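Local coordinates for DUF1214 domain-containing protein (Burkholderia cenocepacia, PDB 6ANS) that is of unknown function but belongs to the DUF1214 family, with two DUF1214 regions in a chain of beta-sheets and long helices, at residues I51-A56 against L244-A249; V82-G87 against G91-S96; V131-F136 against G271-I276; A344-P347 against N351-D354. All coordinates share one frame; numbering follows the deposited sequence. Where two conformers were deposited one is given.

How the interactions relate
The four contacts show how chemistry follows place in a fold. Interaction 3, whose centre lies nearest the centre of the chain, about 11 Å away, works through directed hydrogen bonds among polar side chains, joining a strand of one sheet to the loop that leads into another. Interaction 4, the one farthest from the chain's centre, is a short-range overlap of a tryptophan and an arginine at the edge of a mixed sheet. Interactions 1 and 2 concern the helical side: the turn after helix 48-52 meets helix 224-251 through an arginine-aspartate salt bridge, whereas the end of helix 60-83 meets its own following loop through phenylalanines. Along the chain, interaction 2 is nested within the loop that interaction 1 closes.

Interaction 1: residues I51-A56 against L244-A249; sequences ILRTDA and LFADWA
Ala246 is the first residue of the helical segment to meet the turn at 51-56, and it does so with its methyl group. Its CB lies over one face of the Arg53 guanidinium, off-centre and 3.4 Å from Arg53 NH1, so the arginine rests on apolar carbon while its edge is used for polar bonds. The carbonyl oxygen of Ala246 takes part as well, through a water that donates to it and to Asp55 OD1.

One residue on, Asp247 supplies the charge. Both terminal nitrogens of Arg53 converge end-on on the single oxygen OD1, NH2 at 2.6 Å and NH1 at 2.8 Å from Asp247 OD1. The NH2 bond comes in nearly along the C-O direction, whereas NH1 reaches the oxygen from above the carboxylate plane. The guanidinium and carboxylate planes stand 59° apart, in keeping with this uneven approach.

Here the wider motif becomes clear: Arg53 is the hub of a salt-bridge network set in a type I beta turn, Arg53 to Ala56, directly after helix 48-52. Asp55 takes the guanidinium side-on, Arg53 NE to Asp55 OD1 at 3.0 Å and Arg53 NH2 to Asp55 OD2 in an almost straight bond of 174°. The bend of the arginine chain at chi3 (65°) turns the guanidinium so that two adjoining edges, sharing NH2, each face one acid. Gln50 OE1 also accepts from NH1, which helps to fix the rotation of the group.

Farther along the helix, Trp248 turns away to pack on Val270, and Ala249 reaches Tyr311, which Ala56 of the turn touches too.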
loop_
_atom_site.group_PDB
_atom_site.type_symbol
_atom_site.label_atom_id
_atom_site.label_comp_id
_atom_site.label_asym_id
_atom_site.label_seq_id
_atom_site.Cartn_x
_atom_site.Cartn_y
_atom_site.Cartn_z
ATOM N N ILE A 51 -2.874 19.699 -11.989
ATOM C CA ILE A 51 -2.220 20.426 -10.905
ATOM C C ILE A 51 -1.894 21.843 -11.349
ATOM O O ILE A 51 -1.979 22.793 -10.564
ATOM C CB ILE A 51 -0.954 19.665 -10.473
ATOM C CG1 ILE A 51 -1.309 18.212 -10.181
ATOM C CG2 ILE A 51 -0.283 20.327 -9.259
ATOM C CD1 ILE A 51 -2.468 18.062 -9.220
ATOM N N LEU A 52 -1.535 22.001 -12.623
ATOM C CA LEU A 52 -1.103 23.273 -13.179
ATOM C C LEU A 52 -2.257 24.167 -13.614
ATOM O O LEU A 52 -2.005 25.328 -13.952
ATOM C CB LEU A 52 -0.165 23.020 -14.358
ATOM C CG LEU A 52 1.097 22.239 -13.959
ATOM C CD1 LEU A 52 1.913 21.850 -15.192
ATOM C CD2 LEU A 52 1.944 23.072 -12.996
ATOM N N ARG A 53 -3.490 23.653 -13.619
ATOM C CA ARG A 53 -4.691 24.433 -13.922
ATOM C C ARG A 53 -4.625 25.833 -13.337
ATOM O O ARG A 53 -4.290 26.019 -12.163
ATOM C CB ARG A 53 -5.938 23.742 -13.372
ATOM C CG ARG A 53 -6.355 22.495 -14.073
ATOM C CD ARG A 53 -7.379 21.725 -13.226
ATOM N NE ARG A 53 -8.649 22.439 -13.056
ATOM C CZ ARG A 53 -9.826 21.824 -12.947
ATOM N NH1 ARG A 53 -9.878 20.507 -13.018
ATOM N NH2 ARG A 53 -10.951 22.512 -12.771
ATOM N N THR A 54 -4.986 26.814 -14.159
ATOM C CA THR A 54 -4.927 28.197 -13.715
ATOM C C THR A 54 -6.018 28.529 -12.709
ATOM O O THR A 54 -5.888 29.525 -11.991
ATOM C CB THR A 54 -5.016 29.143 -14.923
ATOM O OG1 THR A 54 -6.222 28.869 -15.643
ATOM C CG2 THR A 54 -3.808 28.970 -15.851
ATOM N N ASP A 55 -7.074 27.719 -12.617
ATOM C CA ASP A 55 -8.062 27.943 -11.569
ATOM C C ASP A 55 -7.678 27.299 -10.234
ATOM O O ASP A 55 -8.469 27.361 -9.293
ATOM C CB ASP A 55 -9.457 27.462 -12.015
ATOM C CG ASP A 55 -9.550 25.942 -12.227
ATOM O OD1 ASP A 55 -8.558 25.209 -11.990
ATOM O OD2 ASP A 55 -10.650 25.478 -12.634
ATOM N N ALA A 56 -6.495 26.654 -10.126
ATOM C CA ALA A 56 -6.018 26.120 -8.847
ATOM C C ALA A 56 -4.980 27.047 -8.221
ATOM O O ALA A 56 -4.222 27.701 -8.939
ATOM C CB ALA A 56 -5.381 24.740 -9.038
ATOM N N LEU A 244 -11.842 15.584 -11.451
ATOM C CA LEU A 244 -13.159 15.641 -10.808
ATOM C C LEU A 244 -13.128 16.524 -9.565
ATOM O O LEU A 244 -13.918 17.464 -9.433
ATOM C CB LEU A 244 -13.631 14.225 -10.425
ATOM C CG LEU A 244 -14.852 14.106 -9.494
ATOM C CD1 LEU A 244 -16.105 14.708 -10.164
ATOM C CD2 LEU A 244 -15.131 12.655 -9.043
ATOM N N PHE A 245 -12.212 16.242 -8.639
ATOM C CA PHE A 245 -12.239 16.991 -7.391
ATOM C C PHE A 245 -11.565 18.351 -7.502
ATOM O O PHE A 245 -11.866 19.238 -6.693
ATOM C CB PHE A 245 -11.654 16.125 -6.280
ATOM C CG PHE A 245 -12.541 14.958 -5.951
ATOM C CD1 PHE A 245 -13.811 15.178 -5.420
ATOM C CD2 PHE A 245 -12.158 13.665 -6.266
ATOM C CE1 PHE A 245 -14.668 14.106 -5.143
ATOM C CE2 PHE A 245 -12.995 12.602 -6.014
ATOM C CZ PHE A 245 -14.263 12.824 -5.445
ATOM N N ALA A 246 -10.722 18.560 -8.513
ATOM C CA ALA A 246 -10.271 19.919 -8.798
ATOM C C ALA A 246 -11.408 20.775 -9.355
ATOM O O ALA A 246 -11.491 21.971 -9.052
ATOM C CB ALA A 246 -9.102 19.899 -9.782
ATOM N N ASP A 247 -12.291 20.185 -10.173
ATOM C CA ASP A 247 -13.501 20.903 -10.585
ATOM C C ASP A 247 -14.344 21.298 -9.373
ATOM O O ASP A 247 -14.850 22.424 -9.301
ATOM C CB ASP A 247 -14.332 20.058 -11.551
ATOM C CG ASP A 247 -13.665 19.887 -12.908
ATOM O OD1 ASP A 247 -12.690 20.618 -13.220
ATOM O OD2 ASP A 247 -14.113 18.994 -13.656
ATOM N N TRP A 248 -14.519 20.378 -8.419
ATOM C CA TRP A 248 -15.274 20.696 -7.207
ATOM C C TRP A 248 -14.636 21.852 -6.445
ATOM O O TRP A 248 -15.314 22.811 -6.060
ATOM C CB TRP A 248 -15.342 19.476 -6.288
ATOM C CG TRP A 248 -16.347 18.463 -6.672
ATOM C CD1 TRP A 248 -16.842 18.224 -7.923
ATOM C CD2 TRP A 248 -16.998 17.540 -5.790
ATOM N NE1 TRP A 248 -17.757 17.197 -7.870
ATOM C CE2 TRP A 248 -17.873 16.765 -6.573
ATOM C CE3 TRP A 248 -16.910 17.284 -4.415
ATOM C CZ2 TRP A 248 -18.662 15.759 -6.028
ATOM C CZ3 TRP A 248 -17.701 16.287 -3.872
ATOM C CH2 TRP A 248 -18.567 15.540 -4.674
ATOM N N ALA A 249 -13.331 21.750 -6.172
ATOM C CA ALA A 249 -12.686 22.759 -5.342
ATOM C C ALA A 249 -12.803 24.132 -5.979
ATOM O O ALA A 249 -13.147 25.108 -5.300
ATOM C CB ALA A 249 -11.218 22.393 -5.090
HETATM O O HOH W 1 -9.281 23.546 -9.689
#

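Interaction 2: residues V82-G87 against G91-S96; sequences VEFADG and GFFSPS
The end of a long helix and the loop that folds back beside it form this contact: Phe84 is the first residue after helix 60-83 to leave helical backbone angles, and its side chain is met by the chain as it returns through Gly91, Phe92 and Phe93. The main partner is Phe93. Its CD1 approaches Phe84 CB at 3.8 Å, while its CB sits over one face of the Phe84 ring, near the CD2-CE2 side; Phe93 CB is 4.1 Å from Phe84 CD2. The two rings are tilted by only 25°, yet they are slid so far apart, with centroids 5.6 Å from each other, that they barely overlap; methylene-to-ring packing therefore carries more of the contact than ring stacking does. Phe93 reaches this position with CG lodged between the backbone N and the carbonyl carbon (chi1 68°), which swings its ring back toward the helix end.

Backbone atoms add to the contact. Gly91 O comes to 4.0 Å from Phe84 CD1, and a water accepts from Gly91 N at 3.0 Å while probably donating to Phe84 O.

Beyond the pair, Phe93 also packs on Glu79 and Met80 of helix 60-83 and meets the ring of Tyr113 in strand 109-115, to which its backbone is hydrogen-bonded. Phe92 points the other way, onto strands 188-196 and 207-212. The loop thus lies between the helix end and the sheets, while Thr99 of the second subunit packs on Phe84.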
loop_
_atom_site.group_PDB
_atom_site.type_symbol
_atom_site.label_atom_id
_atom_site.label_comp_id
_atom_site.label_asym_id
_atom_site.label_seq_id
_atom_site.Cartn_x
_atom_site.Cartn_y
_atom_site.Cartn_z
ATOM N N VAL A 82 -5.417 -3.131 -11.108
ATOM C CA VAL A 82 -4.437 -4.131 -11.512
ATOM C C VAL A 82 -4.319 -5.254 -10.482
ATOM O O VAL A 82 -4.468 -6.426 -10.818
ATOM C CB VAL A 82 -3.063 -3.491 -11.799
ATOM C CG1 VAL A 82 -1.992 -4.562 -11.950
ATOM C CG2 VAL A 82 -3.158 -2.650 -13.068
ATOM N N GLU A 83 -4.094 -4.909 -9.208
ATOM C CA GLU A 83 -3.765 -5.941 -8.227
ATOM C C GLU A 83 -4.994 -6.617 -7.624
ATOM O O GLU A 83 -4.965 -7.828 -7.381
ATOM C CB GLU A 83 -2.892 -5.356 -7.105
ATOM C CG GLU A 83 -1.554 -4.815 -7.588
ATOM C CD GLU A 83 -0.670 -5.891 -8.213
ATOM O OE1 GLU A 83 -0.935 -7.094 -7.996
ATOM O OE2 GLU A 83 0.302 -5.531 -8.909
ATOM N N PHE A 84 -6.069 -5.872 -7.354
ATOM C CA PHE A 84 -7.261 -6.409 -6.691
ATOM C C PHE A 84 -8.500 -6.275 -7.569
ATOM O O PHE A 84 -9.570 -5.896 -7.093
ATOM C CB PHE A 84 -7.512 -5.734 -5.341
ATOM C CG PHE A 84 -6.413 -5.936 -4.357
ATOM C CD1 PHE A 84 -6.396 -7.057 -3.540
ATOM C CD2 PHE A 84 -5.357 -5.032 -4.280
ATOM C CE1 PHE A 84 -5.354 -7.265 -2.636
ATOM C CE2 PHE A 84 -4.296 -5.237 -3.389
ATOM C CZ PHE A 84 -4.299 -6.358 -2.561
ATOM N N ALA A 85 -8.365 -6.559 -8.868
ATOM C CA ALA A 85 -9.439 -6.369 -9.839
ATOM C C ALA A 85 -10.020 -7.671 -10.370
ATOM O O ALA A 85 -10.800 -7.643 -11.326
ATOM C CB ALA A 85 -8.955 -5.510 -11.006
ATOM N N ASP A 86 -9.671 -8.813 -9.789
ATOM C CA ASP A 86 -10.161 -10.096 -10.285
ATOM C C ASP A 86 -11.458 -10.443 -9.557
ATOM O O ASP A 86 -11.440 -10.846 -8.388
ATOM C CB ASP A 86 -9.102 -11.184 -10.108
ATOM C CG ASP A 86 -9.513 -12.516 -10.722
ATOM O OD1 ASP A 86 -10.658 -12.631 -11.213
ATOM O OD2 ASP A 86 -8.672 -13.441 -10.750
ATOM N N GLY A 87 -12.585 -10.315 -10.270
ATOM C CA GLY A 87 -13.888 -10.620 -9.702
ATOM C C GLY A 87 -14.057 -12.064 -9.280
ATOM O O GLY A 87 -14.963 -12.366 -8.500
ATOM N N GLY A 91 -10.592 -9.221 -3.035
ATOM C CA GLY A 91 -9.921 -8.958 -1.777
ATOM C C GLY A 91 -10.037 -7.492 -1.440
ATOM O O GLY A 91 -10.141 -6.644 -2.330
ATOM N N PHE A 92 -10.069 -7.196 -0.147
ATOM C CA PHE A 92 -10.127 -5.816 0.307
ATOM C C PHE A 92 -8.767 -5.126 0.200
ATOM O O PHE A 92 -7.719 -5.727 0.453
ATOM C CB PHE A 92 -10.624 -5.760 1.755
ATOM C CG PHE A 92 -12.101 -6.016 1.904
ATOM C CD1 PHE A 92 -13.030 -5.187 1.277
ATOM C CD2 PHE A 92 -12.563 -7.064 2.677
ATOM C CE1 PHE A 92 -14.398 -5.410 1.418
ATOM C CE2 PHE A 92 -13.928 -7.298 2.823
ATOM C CZ PHE A 92 -14.844 -6.470 2.189
ATOM N N PHE A 93 -8.793 -3.851 -0.173
ATOM C CA PHE A 93 -7.673 -2.954 0.056
ATOM C C PHE A 93 -8.284 -1.635 0.504
ATOM O O PHE A 93 -9.498 -1.457 0.462
ATOM C CB PHE A 93 -6.800 -2.777 -1.202
ATOM C CG PHE A 93 -7.500 -2.031 -2.305
ATOM C CD1 PHE A 93 -8.376 -2.691 -3.159
ATOM C CD2 PHE A 93 -7.301 -0.665 -2.469
ATOM C CE1 PHE A 93 -9.037 -2.007 -4.172
ATOM C CE2 PHE A 93 -7.967 0.037 -3.490
ATOM C CZ PHE A 93 -8.841 -0.641 -4.333
ATOM N N SER A 94 -7.440 -0.694 0.912
ATOM C CA SER A 94 -7.916 0.582 1.424
ATOM C C SER A 94 -7.801 1.641 0.341
ATOM O O SER A 94 -6.686 1.974 -0.056
ATOM C CB SER A 94 -7.098 0.986 2.652
ATOM O OG SER A 94 -7.310 2.348 2.973
ATOM N N PRO A 95 -8.913 2.203 -0.169
ATOM C CA PRO A 95 -8.820 3.239 -1.201
ATOM C C PRO A 95 -8.543 4.635 -0.661
ATOM O O PRO A 95 -8.498 5.588 -1.446
ATOM C CB PRO A 95 -10.211 3.178 -1.867
ATOM C CG PRO A 95 -11.124 2.849 -0.715
ATOM C CD PRO A 95 -10.314 1.930 0.203
ATOM N N SER A 96 -8.406 4.791 0.651
ATOM C CA SER A 96 -7.943 6.036 1.256
ATOM C C SER A 96 -7.480 5.726 2.667
ATOM O O SER A 96 -8.132 4.949 3.374
ATOM C CB SER A 96 -9.021 7.122 1.298
ATOM O OG SER A 96 -9.079 7.849 0.080
HETATM O O HOH W 2 -11.361 -7.326 -5.170
#

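Interaction 3: residues V131-F136 against G271-I276; sequences VAYLSF and GGDPNI
Hydroxyl-to-carboxylate bonds form the heart of this contact: Tyr133 and Ser135, two residues apart on strand 133-140, both donate to one oxygen, OD2 of Asp273. Tyr133 OH reaches Asp273 OD2 at 2.6 Å on the syn side, though tilted out of the carboxylate plane, and Ser135 OG comes to the same oxygen at 2.7 Å from the opposite face of that plane. Asp273 OD2 lies at the edge of the tyrosine ring, in its plane, with the carboxylate turned 43° from the ring. A chi1 near 180° (-173°) carries the phenol out from the strand toward the loop.

An amide-to-hydroxyl bond comes next. Asn275 ND2 donates to Tyr133 OH at 2.9 Å, nearly straight at 168°, with the oxygen in the amide plane. The same nitrogen also serves Asp156 OD2, while Lys158 NZ donates to Asn275 OD1.

Bonds within the receiving loop shape it. Asn275 N donates to Asp273 OD1 at 2.7 Å, closing an Asx turn inside the type I beta turn Asp273 to Ile276, from which the chain enters strand 276-284.

Each oxygen of the aspartate thus has its own task: OD1 holds the turn and OD2 grips the strand. Because Tyr133 OH accepts from the amide and donates to the acid, its rotation is set from both sides, and the bonds run in one direction from Asn275 through Tyr133 to Asp273, tying two sheets together through polar groups, with Ser135 and Asp273 buried.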
loop_
_atom_site.group_PDB
_atom_site.type_symbol
_atom_site.label_atom_id
_atom_site.label_comp_id
_atom_site.label_asym_id
_atom_site.label_seq_id
_atom_site.Cartn_x
_atom_site.Cartn_y
_atom_site.Cartn_z
ATOM N N VAL A 131 -16.569 -1.231 16.447
ATOM C CA VAL A 131 -16.777 0.050 15.786
ATOM C C VAL A 131 -18.280 0.253 15.635
ATOM O O VAL A 131 -19.005 -0.659 15.213
ATOM C CB VAL A 131 -16.009 0.098 14.450
ATOM C CG1 VAL A 131 -16.494 -0.980 13.485
ATOM C CG2 VAL A 131 -16.060 1.500 13.830
ATOM N N ALA A 132 -18.780 1.410 16.084
ATOM C CA ALA A 132 -20.235 1.554 16.163
ATOM C C ALA A 132 -20.873 1.776 14.796
ATOM O O ALA A 132 -21.957 1.243 14.528
ATOM C CB ALA A 132 -20.625 2.673 17.130
ATOM N N TYR A 133 -20.245 2.562 13.923
ATOM C CA TYR A 133 -20.787 2.810 12.592
ATOM C C TYR A 133 -20.072 1.960 11.543
ATOM O O TYR A 133 -18.843 2.012 11.418
ATOM C CB TYR A 133 -20.731 4.288 12.211
ATOM C CG TYR A 133 -21.461 4.564 10.903
ATOM C CD1 TYR A 133 -20.803 4.434 9.672
ATOM C CD2 TYR A 133 -22.805 4.924 10.892
ATOM C CE1 TYR A 133 -21.465 4.666 8.466
ATOM C CE2 TYR A 133 -23.482 5.159 9.691
ATOM C CZ TYR A 133 -22.804 5.024 8.482
ATOM O OH TYR A 133 -23.465 5.245 7.299
ATOM N N LEU A 134 -20.859 1.208 10.773
ATOM C CA LEU A 134 -20.373 0.280 9.759
ATOM C C LEU A 134 -21.364 0.279 8.603
ATOM O O LEU A 134 -22.544 -0.014 8.819
ATOM C CB LEU A 134 -20.243 -1.122 10.359
ATOM C CG LEU A 134 -19.918 -2.243 9.384
ATOM C CD1 LEU A 134 -18.517 -2.021 8.847
ATOM C CD2 LEU A 134 -20.028 -3.587 10.100
ATOM N N SER A 135 -20.920 0.635 7.389
ATOM C CA SER A 135 -21.832 0.633 6.255
ATOM C C SER A 135 -21.191 -0.065 5.065
ATOM O O SER A 135 -19.961 -0.114 4.939
ATOM C CB SER A 135 -22.302 2.056 5.887
ATOM O OG SER A 135 -21.291 2.807 5.244
ATOM N N PHE A 136 -22.047 -0.639 4.216
ATOM C CA PHE A 136 -21.640 -1.388 3.032
ATOM C C PHE A 136 -22.375 -0.818 1.832
ATOM O O PHE A 136 -23.600 -0.886 1.779
ATOM C CB PHE A 136 -21.962 -2.882 3.158
ATOM C CG PHE A 136 -21.336 -3.562 4.356
ATOM C CD1 PHE A 136 -20.106 -4.185 4.249
ATOM C CD2 PHE A 136 -21.995 -3.596 5.583
ATOM C CE1 PHE A 136 -19.528 -4.817 5.353
ATOM C CE2 PHE A 136 -21.430 -4.229 6.678
ATOM C CZ PHE A 136 -20.195 -4.842 6.559
ATOM N N GLY A 271 -20.029 8.417 -4.877
ATOM C CA GLY A 271 -19.716 7.353 -3.947
ATOM C C GLY A 271 -19.935 7.689 -2.493
ATOM O O GLY A 271 -19.418 6.972 -1.628
ATOM N N GLY A 272 -20.689 8.743 -2.200
ATOM C CA GLY A 272 -21.010 9.074 -0.832
ATOM C C GLY A 272 -21.829 7.988 -0.154
ATOM O O GLY A 272 -22.328 7.039 -0.757
ATOM N N ASP A 273 -21.964 8.153 1.151
ATOM C CA ASP A 273 -22.751 7.247 1.972
ATOM C C ASP A 273 -24.121 7.875 2.157
ATOM O O ASP A 273 -24.195 9.019 2.634
ATOM C CB ASP A 273 -22.055 7.019 3.321
ATOM C CG ASP A 273 -22.858 6.121 4.292
ATOM O OD1 ASP A 273 -24.099 6.225 4.342
ATOM O OD2 ASP A 273 -22.229 5.331 5.043
ATOM N N PRO A 274 -25.214 7.184 1.817
ATOM C CA PRO A 274 -26.545 7.825 1.858
ATOM C C PRO A 274 -27.042 8.188 3.248
ATOM O O PRO A 274 -28.086 8.851 3.329
ATOM C CB PRO A 274 -27.463 6.777 1.215
ATOM C CG PRO A 274 -26.761 5.481 1.434
ATOM C CD PRO A 274 -25.287 5.814 1.287
ATOM N N ASN A 275 -26.361 7.771 4.330
ATOM C CA ASN A 275 -26.678 8.266 5.668
ATOM C C ASN A 275 -26.089 9.631 5.953
ATOM O O ASN A 275 -26.420 10.223 6.984
ATOM C CB ASN A 275 -26.169 7.321 6.766
ATOM C CG ASN A 275 -26.993 6.072 6.876
ATOM O OD1 ASN A 275 -28.212 6.098 6.681
ATOM N ND2 ASN A 275 -26.340 4.966 7.194
ATOM N N ILE A 276 -25.242 10.149 5.076
ATOM C CA ILE A 276 -24.414 11.301 5.389
ATOM C C ILE A 276 -24.933 12.518 4.643
ATOM O O ILE A 276 -25.220 12.454 3.441
ATOM C CB ILE A 276 -22.942 11.038 5.044
ATOM C CG1 ILE A 276 -22.472 9.758 5.741
ATOM C CG2 ILE A 276 -22.103 12.233 5.438
ATOM C CD1 ILE A 276 -20.978 9.520 5.604
#

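Interaction 4: residues A344-P347 against N351-D354; sequences ATRP and NWLD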
loop_
_atom_site.group_PDB
_atom_site.type_symbol
_atom_site.label_atom_id
_atom_site.label_comp_id
_atom_site.label_asym_id
_atom_site.label_seq_id
_atom_site.Cartn_x
_atom_site.Cartn_y
_atom_site.Cartn_z
ATOM N N ALA A 344 -3.798 28.809 12.766
ATOM C CA ALA A 344 -2.431 28.290 12.817
ATOM C C ALA A 344 -2.046 27.781 14.205
ATOM O O ALA A 344 -1.206 26.880 14.318
ATOM C CB ALA A 344 -1.441 29.375 12.381
ATOM N N THR A 345 -2.603 28.365 15.264
ATOM C CA THR A 345 -2.392 27.898 16.626
ATOM C C THR A 345 -3.731 27.885 17.352
ATOM O O THR A 345 -4.651 28.625 16.994
ATOM C CB THR A 345 -1.373 28.773 17.380
ATOM O OG1 THR A 345 -1.790 30.145 17.328
ATOM C CG2 THR A 345 0.023 28.633 16.787
ATOM N N ARG A 346 -3.835 27.037 18.371
ATOM C CA ARG A 346 -5.087 26.902 19.125
ATOM C C ARG A 346 -5.376 28.159 19.937
ATOM O O ARG A 346 -4.486 28.658 20.632
ATOM C CB ARG A 346 -5.049 25.704 20.066
ATOM C CG ARG A 346 -6.418 25.349 20.658
ATOM C CD ARG A 346 -6.283 24.285 21.746
ATOM N NE ARG A 346 -6.078 22.939 21.227
ATOM C CZ ARG A 346 -7.047 22.155 20.770
ATOM N NH1 ARG A 346 -8.306 22.581 20.792
ATOM N NH2 ARG A 346 -6.758 20.939 20.306
ATOM N N PRO A 347 -6.579 28.722 19.847
ATOM C CA PRO A 347 -6.950 29.831 20.739
ATOM C C PRO A 347 -7.581 29.330 22.033
ATOM O O PRO A 347 -8.714 28.837 22.022
ATOM C CB PRO A 347 -7.943 30.645 19.898
ATOM C CG PRO A 347 -8.595 29.628 19.025
ATOM C CD PRO A 347 -7.571 28.519 18.776
ATOM N N ASN A 351 -12.280 24.061 20.313
ATOM C CA ASN A 351 -12.132 23.037 19.289
ATOM C C ASN A 351 -11.401 23.634 18.094
ATOM O O ASN A 351 -11.730 24.732 17.640
ATOM C CB ASN A 351 -13.497 22.503 18.862
ATOM C CG ASN A 351 -14.314 21.992 20.039
ATOM O OD1 ASN A 351 -13.814 21.229 20.858
ATOM N ND2 ASN A 351 -15.578 22.400 20.117
ATOM N N TRP A 352 -10.401 22.913 17.589
ATOM C CA TRP A 352 -9.396 23.517 16.727
ATOM C C TRP A 352 -9.096 22.649 15.513
ATOM O O TRP A 352 -8.929 21.432 15.634
ATOM C CB TRP A 352 -8.115 23.754 17.537
ATOM C CG TRP A 352 -6.971 24.309 16.774
ATOM C CD1 TRP A 352 -6.994 25.348 15.895
ATOM C CD2 TRP A 352 -5.617 23.845 16.815
ATOM N NE1 TRP A 352 -5.735 25.569 15.395
ATOM C CE2 TRP A 352 -4.871 24.661 15.947
ATOM C CE3 TRP A 352 -4.960 22.829 17.522
ATOM C CZ2 TRP A 352 -3.499 24.489 15.751
ATOM C CZ3 TRP A 352 -3.599 22.660 17.328
ATOM C CH2 TRP A 352 -2.885 23.483 16.445
ATOM N N LEU A 353 -9.014 23.282 14.346
ATOM C CA LEU A 353 -8.463 22.674 13.141
ATOM C C LEU A 353 -7.186 23.425 12.759
ATOM O O LEU A 353 -7.230 24.633 12.493
ATOM C CB LEU A 353 -9.479 22.696 11.993
ATOM C CG LEU A 353 -10.811 21.996 12.264
ATOM C CD1 LEU A 353 -11.740 22.102 11.070
ATOM C CD2 LEU A 353 -10.617 20.520 12.686
ATOM N N ASP A 354 -6.058 22.710 12.735
ATOM C CA ASP A 354 -4.740 23.292 12.483
ATOM C C ASP A 354 -4.537 23.492 10.980
ATOM O O ASP A 354 -4.650 22.533 10.209
ATOM C CB ASP A 354 -3.663 22.363 13.049
ATOM C CG ASP A 354 -2.252 22.931 12.939
ATOM O OD1 ASP A 354 -2.032 23.936 12.221
ATOM O OD2 ASP A 354 -1.346 22.346 13.571
HETATM O O HOH W 3 -0.010 25.507 12.433
HETATM O O HOH W 4 -10.116 20.259 19.195
#
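Trp352 lays one face of its indole against the backbone of the 344-347 segment. Arg346 CA stands above the five-membered ring of Trp352, 3.8 Å from its centroid and only 5° off the ring normal, a CH-pi contact squarely over the face. Beside it the Thr345-Arg346 peptide covers the same face, with Arg346 N 3.5 Å from Trp352 CE2. Asp354 CA, two residues on in the strand, covers the opposite face, so the indole is sandwiched between backbones. Its NE1 donates to Ala343 O, which helps to hold the ring flat in this slot.

The arginine side chain goes on past the ring. It starts out extended and then bends at chi3, turning the guanidinium toward the start of the tryptophan side chain: Trp352 CB lies over one face of that group, 3.5 Å from Arg346 NH1. Arg346 NH2 stays at the indole edge, and with the planes 65° apart no cation-pi stack forms. Water extends the contact at both ends. One molecule donates to Ala344 O and to Asp354 OD1, each at 2.6 Å; another accepts from Trp352 N and, weakly, from Arg346 NH1. Asp354 OD1 also receives Ala356 N.

Segments 344-347 and 351-354 run nearly antiparallel, 159° apart. The connection 344-350 joins two parallel neighbours of a mixed sheet, strands 338-343 and 351-354, the latter outermost within this chain, and its 344-347 part lies back along that strand.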